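Local coordinates for protein D-isomer specific 2-hydroxyacid dehydrogenase NAD-binding (Xanthobacter autotrophicus, PDB 4XA8) that probably acts as an NAD(P)-dependent oxidoreductase of the D-isomer-specific 2-hydroxyacid dehydrogenase family, binding NADPH in its Rossmann-type domain, at residues A9-K23 with D34-E46. Residues are numbered along the deposited sequence; the frame is centred on the assembly and turned at random.
Sequences ALVFYSAVDIGQDWK and DVRIARAGDGHVE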
loop_
_atom_site.group_PDB
_atom_site.type_symbol
_atom_site.label_atom_id
_atom_site.label_comp_id
_atom_site.label_asym_id
_atom_site.label_seq_id
_atom_site.Cartn_x
_atom_site.Cartn_y
_atom_site.Cartn_z
ATOM N N ALA A 9 -38.241 -3.368 -17.583
ATOM C CA ALA A 9 -36.794 -3.427 -17.872
ATOM C C ALA A 9 -35.979 -2.522 -16.958
ATOM O O ALA A 9 -36.469 -1.487 -16.456
ATOM C CB ALA A 9 -36.523 -3.060 -19.330
ATOM N N LEU A 10 -34.736 -2.932 -16.717
ATOM C CA LEU A 10 -33.762 -2.075 -16.074
ATOM C C LEU A 10 -32.807 -1.503 -17.092
ATOM O O LEU A 10 -32.274 -2.236 -17.928
ATOM C CB LEU A 10 -32.943 -2.869 -15.052
ATOM C CG LEU A 10 -31.935 -2.020 -14.274
ATOM C CD1 LEU A 10 -31.773 -2.542 -12.851
ATOM C CD2 LEU A 10 -30.595 -1.980 -15.017
ATOM N N VAL A 11 -32.560 -0.198 -16.993
ATOM C CA VAL A 11 -31.554 0.483 -17.803
ATOM C C VAL A 11 -30.355 0.872 -16.928
ATOM O O VAL A 11 -30.532 1.398 -15.832
ATOM C CB VAL A 11 -32.110 1.749 -18.524
ATOM C CG1 VAL A 11 -32.474 2.854 -17.537
ATOM C CG2 VAL A 11 -31.085 2.300 -19.501
ATOM N N PHE A 12 -29.165 0.625 -17.455
ATOM C CA PHE A 12 -27.897 0.934 -16.814
ATOM C C PHE A 12 -27.169 2.062 -17.549
ATOM O O PHE A 12 -27.006 2.015 -18.805
ATOM C CB PHE A 12 -26.981 -0.295 -16.942
ATOM C CG PHE A 12 -25.620 -0.122 -16.320
ATOM C CD1 PHE A 12 -24.575 0.425 -17.029
ATOM C CD2 PHE A 12 -25.392 -0.529 -15.007
ATOM C CE1 PHE A 12 -23.304 0.539 -16.448
ATOM C CE2 PHE A 12 -24.137 -0.381 -14.422
ATOM C CZ PHE A 12 -23.098 0.132 -15.166
ATOM N N TYR A 13 -26.691 3.043 -16.787
ATOM C CA TYR A 13 -25.793 4.037 -17.348
ATOM C C TYR A 13 -24.623 4.338 -16.398
ATOM O O TYR A 13 -24.814 4.765 -15.246
ATOM C CB TYR A 13 -26.496 5.365 -17.703
ATOM C CG TYR A 13 -25.537 6.316 -18.374
ATOM C CD1 TYR A 13 -24.692 7.118 -17.618
ATOM C CD2 TYR A 13 -25.423 6.374 -19.760
ATOM C CE1 TYR A 13 -23.762 7.957 -18.214
ATOM C CE2 TYR A 13 -24.504 7.225 -20.373
ATOM C CZ TYR A 13 -23.675 8.014 -19.587
ATOM O OH TYR A 13 -22.735 8.866 -20.150
ATOM N N SER A 14 -23.411 4.193 -16.908
ATOM C CA SER A 14 -22.250 4.766 -16.209
ATOM C C SER A 14 -21.036 4.885 -17.140
ATOM O O SER A 14 -20.761 3.976 -17.885
ATOM C CB SER A 14 -21.894 3.940 -14.985
ATOM O OG SER A 14 -20.681 4.426 -14.397
ATOM N N ALA A 15 -20.330 6.011 -17.100
ATOM C CA ALA A 15 -19.050 6.141 -17.849
ATOM C C ALA A 15 -17.865 5.578 -17.061
ATOM O O ALA A 15 -16.745 5.499 -17.601
ATOM C CB ALA A 15 -18.796 7.602 -18.189
ATOM N N VAL A 16 -18.097 5.192 -15.801
ATOM C CA VAL A 16 -17.004 4.768 -14.904
ATOM C C VAL A 16 -17.200 3.333 -14.364
ATOM O O VAL A 16 -16.504 2.920 -13.458
ATOM C CB VAL A 16 -16.733 5.808 -13.770
ATOM C CG1 VAL A 16 -16.342 7.150 -14.347
ATOM C CG2 VAL A 16 -17.951 6.001 -12.879
ATOM N N ASP A 17 -18.138 2.581 -14.933
ATOM C CA ASP A 17 -18.479 1.222 -14.484
ATOM C C ASP A 17 -18.771 0.386 -15.720
ATOM O O ASP A 17 -19.201 0.909 -16.734
ATOM C CB ASP A 17 -19.710 1.194 -13.572
ATOM C CG ASP A 17 -19.555 2.021 -12.289
ATOM O OD1 ASP A 17 -19.102 1.437 -11.272
ATOM O OD2 ASP A 17 -19.972 3.213 -12.281
ATOM N N ILE A 18 -18.508 -0.908 -15.647
ATOM C CA ILE A 18 -18.650 -1.790 -16.804
ATOM C C ILE A 18 -20.060 -2.387 -16.841
ATOM O O ILE A 18 -20.381 -3.319 -16.064
ATOM C CB ILE A 18 -17.644 -2.953 -16.771
ATOM C CG1 ILE A 18 -16.193 -2.426 -16.710
ATOM C CG2 ILE A 18 -17.846 -3.835 -18.008
ATOM C CD1 ILE A 18 -15.193 -3.376 -16.042
ATOM N N GLY A 19 -20.856 -1.909 -17.791
ATOM C CA GLY A 19 -22.280 -2.347 -17.934
ATOM C C GLY A 19 -22.482 -3.844 -17.966
ATOM O O GLY A 19 -23.321 -4.391 -17.243
ATOM N N GLN A 20 -21.688 -4.533 -18.769
ATOM C CA GLN A 20 -21.819 -5.991 -18.920
ATOM C C GLN A 20 -21.678 -6.813 -17.627
ATOM O O GLN A 20 -22.386 -7.788 -17.431
ATOM C CB GLN A 20 -20.840 -6.514 -19.986
ATOM C CG GLN A 20 -21.466 -6.648 -21.371
ATOM C CD GLN A 20 -22.616 -7.678 -21.419
ATOM O OE1 GLN A 20 -22.550 -8.746 -20.796
ATOM N NE2 GLN A 20 -23.675 -7.346 -22.146
ATOM N N ASP A 21 -20.766 -6.420 -16.747
ATOM C CA ASP A 21 -20.577 -7.108 -15.481
ATOM C C ASP A 21 -21.817 -6.933 -14.612
ATOM O O ASP A 21 -22.182 -7.832 -13.870
ATOM C CB ASP A 21 -19.417 -6.509 -14.711
ATOM C CG ASP A 21 -18.094 -6.773 -15.351
ATOM O OD1 ASP A 21 -17.997 -7.667 -16.221
ATOM O OD2 ASP A 21 -17.134 -6.085 -14.945
ATOM N N TRP A 22 -22.432 -5.754 -14.662
ATOM C CA TRP A 22 -23.638 -5.522 -13.893
ATOM C C TRP A 22 -24.797 -6.307 -14.474
ATOM O O TRP A 22 -25.624 -6.814 -13.736
ATOM C CB TRP A 22 -23.976 -4.023 -13.828
ATOM C CG TRP A 22 -23.160 -3.325 -12.843
ATOM C CD1 TRP A 22 -21.921 -2.748 -13.042
ATOM C CD2 TRP A 22 -23.452 -3.181 -11.448
ATOM N NE1 TRP A 22 -21.457 -2.215 -11.860
ATOM C CE2 TRP A 22 -22.386 -2.467 -10.871
ATOM C CE3 TRP A 22 -24.506 -3.605 -10.628
ATOM C CZ2 TRP A 22 -22.349 -2.170 -9.520
ATOM C CZ3 TRP A 22 -24.470 -3.279 -9.283
ATOM C CH2 TRP A 22 -23.419 -2.546 -8.760
ATOM N N LYS A 23 -24.863 -6.390 -15.799
ATOM C CA LYS A 23 -25.919 -7.137 -16.472
ATOM C C LYS A 23 -25.850 -8.623 -16.082
ATOM O O LYS A 23 -26.875 -9.228 -15.741
ATOM C CB LYS A 23 -25.824 -6.957 -17.986
ATOM C CG LYS A 23 -26.875 -7.717 -18.796
ATOM C CD LYS A 23 -26.894 -7.282 -20.256
ATOM C CE LYS A 23 -28.001 -7.992 -21.046
ATOM N NZ LYS A 23 -28.315 -7.285 -22.322
ATOM N N ASP A 34 -34.829 -8.014 -17.678
ATOM C CA ASP A 34 -34.399 -7.356 -18.909
ATOM C C ASP A 34 -33.524 -6.180 -18.512
ATOM O O ASP A 34 -33.998 -5.251 -17.854
ATOM C CB ASP A 34 -35.632 -6.852 -19.668
ATOM C CG ASP A 34 -35.303 -6.312 -21.062
ATOM O OD1 ASP A 34 -34.139 -6.399 -21.513
ATOM O OD2 ASP A 34 -36.238 -5.828 -21.720
ATOM N N VAL A 35 -32.262 -6.245 -18.896
ATOM C CA VAL A 35 -31.263 -5.273 -18.505
ATOM C C VAL A 35 -30.779 -4.710 -19.808
ATOM O O VAL A 35 -30.378 -5.460 -20.712
ATOM C CB VAL A 35 -30.054 -5.879 -17.741
ATOM C CG1 VAL A 35 -29.080 -4.780 -17.313
ATOM C CG2 VAL A 35 -30.488 -6.661 -16.515
ATOM N N ARG A 36 -30.843 -3.392 -19.921
ATOM C CA ARG A 36 -30.445 -2.715 -21.115
ATOM C C ARG A 36 -29.354 -1.728 -20.745
ATOM O O ARG A 36 -29.518 -0.888 -19.836
ATOM C CB ARG A 36 -31.638 -1.999 -21.705
ATOM C CG ARG A 36 -32.839 -2.905 -21.912
ATOM C CD ARG A 36 -34.032 -2.122 -22.405
ATOM N NE ARG A 36 -35.187 -2.991 -22.482
ATOM C CZ ARG A 36 -36.390 -2.616 -22.901
ATOM N NH1 ARG A 36 -36.629 -1.362 -23.286
ATOM N NH2 ARG A 36 -37.359 -3.515 -22.935
ATOM N N ILE A 37 -28.227 -1.846 -21.445
ATOM C CA ILE A 37 -27.059 -1.006 -21.163
ATOM C C ILE A 37 -27.127 0.185 -22.092
ATOM O O ILE A 37 -27.092 0.018 -23.321
ATOM C CB ILE A 37 -25.748 -1.785 -21.360
ATOM C CG1 ILE A 37 -25.704 -2.949 -20.364
ATOM C CG2 ILE A 37 -24.519 -0.892 -21.126
ATOM C CD1 ILE A 37 -24.663 -4.020 -20.706
ATOM N N ALA A 38 -27.256 1.378 -21.517
ATOM C CA ALA A 38 -27.235 2.607 -22.297
ATOM C C ALA A 38 -25.800 2.938 -22.573
ATOM O O ALA A 38 -24.941 2.769 -21.689
ATOM C CB ALA A 38 -27.876 3.759 -21.537
ATOM N N ARG A 39 -25.569 3.474 -23.767
ATOM C CA ARG A 39 -24.247 3.804 -24.289
ATOM C C ARG A 39 -23.659 5.031 -23.596
ATOM O O ARG A 39 -24.338 6.050 -23.470
ATOM C CB ARG A 39 -24.415 4.057 -25.805
ATOM C CG ARG A 39 -23.194 4.538 -26.509
ATOM C CD ARG A 39 -23.325 4.294 -27.994
ATOM N NE ARG A 39 -24.244 5.242 -28.623
ATOM C CZ ARG A 39 -24.653 5.137 -29.884
ATOM N NH1 ARG A 39 -24.239 4.125 -30.637
ATOM N NH2 ARG A 39 -25.473 6.038 -30.409
ATOM N N ALA A 40 -22.426 4.924 -23.113
ATOM C CA ALA A 40 -21.734 6.079 -22.519
ATOM C C ALA A 40 -21.760 7.251 -23.505
ATOM O O ALA A 40 -21.635 7.055 -24.722
ATOM C CB ALA A 40 -20.299 5.737 -22.132
ATOM N N GLY A 41 -21.953 8.461 -22.981
ATOM C CA GLY A 41 -21.933 9.658 -23.813
ATOM C C GLY A 41 -23.352 10.122 -24.058
ATOM O O GLY A 41 -23.853 10.974 -23.345
ATOM N N ASP A 42 -24.024 9.532 -25.043
ATOM C CA ASP A 42 -25.355 10.006 -25.421
ATOM C C ASP A 42 -26.451 9.254 -24.672
ATOM O O ASP A 42 -27.603 9.690 -24.643
ATOM C CB ASP A 42 -25.565 9.984 -26.950
ATOM C CG ASP A 42 -25.455 8.581 -27.576
ATOM O OD1 ASP A 42 -25.198 7.610 -26.850
ATOM O OD2 ASP A 42 -25.621 8.454 -28.820
ATOM N N GLY A 43 -26.109 8.124 -24.062
ATOM C CA GLY A 43 -27.126 7.342 -23.375
ATOM C C GLY A 43 -28.081 6.558 -24.270
ATOM O O GLY A 43 -29.112 6.055 -23.798
ATOM N N HIS A 44 -27.752 6.434 -25.555
ATOM C CA HIS A 44 -28.573 5.646 -26.452
ATOM C C HIS A 44 -28.749 4.233 -25.924
ATOM O O HIS A 44 -27.777 3.557 -25.592
ATOM C CB HIS A 44 -27.995 5.541 -27.860
ATOM C CG HIS A 44 -28.790 4.621 -28.728
ATOM N ND1 HIS A 44 -30.153 4.763 -28.888
ATOM C CD2 HIS A 44 -28.440 3.515 -29.434
ATOM C CE1 HIS A 44 -30.605 3.809 -29.685
ATOM N NE2 HIS A 44 -29.586 3.042 -30.039
ATOM N N VAL A 45 -29.989 3.791 -25.873
ATOM C CA VAL A 45 -30.318 2.473 -25.374
ATOM C C VAL A 45 -31.331 1.898 -26.372
ATOM O O VAL A 45 -32.226 2.615 -26.817
ATOM C CB VAL A 45 -30.850 2.558 -23.919
ATOM C CG1 VAL A 45 -32.125 3.401 -23.804
ATOM C CG2 VAL A 45 -31.068 1.174 -23.333
ATOM N N GLU A 46 -31.149 0.633 -26.757
ATOM C CA GLU A 46 -32.100 -0.067 -27.621
ATOM C C GLU A 46 -33.391 -0.419 -26.881
ATOM O O GLU A 46 -33.427 -0.479 -25.641
ATOM C CB GLU A 46 -31.484 -1.365 -28.172
ATOM C CG GLU A 46 -30.324 -1.174 -29.146
ATOM C CD GLU A 46 -29.952 -2.462 -29.881
ATOM O OE1 GLU A 46 -30.792 -2.987 -30.654
ATOM O OE2 GLU A 46 -28.814 -2.956 -29.699
HETATM O O HOH W 1 -23.265 2.766 -19.540
HETATM O O HOH W 2 -28.006 -4.176 -23.371
#
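Leu10 and Phe12 supply the ladder that joins two parallel strands, a worked example of how the backbone polar atoms of neighbouring parallel strands are paired. Leu10 N donates to Asp34 O (2.7 Å), Arg36 N to Leu10 O, Phe12 N to Arg36 O, and Ala38 N to Phe12 O (2.8 Å). Where the strands part, a water takes over, accepting from Ser14 N and donating to Ala38 O at 2.7 Å. Tyr13 extends the grip: with CG anti to the backbone N (chi1 -176°), its ring reaches the 39-43 turn, and OH accepts a nearly straight bond from Gly41 N (3.0 Å, 170°). On the outer edge, Val35 O receives Lys23 NZ at 3.2 Å, delivered by an extended chain whose CG slides past Val35 CB, while Ile37 N donates to a second water. Arg36 lays one guanidinium face over Ala9 CB and directs NE and NH2 to a single oxygen, Asp34 OD2, with Glu51 as a second acidic partner. The whole is a beta-alpha-beta unit: helix 19-29 links the strands, and its first turn, 19-23, runs nearly antiparallel to strand 34-37, its Gly19 meeting Ile37 CD1, while strand 9-13 is flanked by edge strand 34-37 and, across from it, strand 52-57.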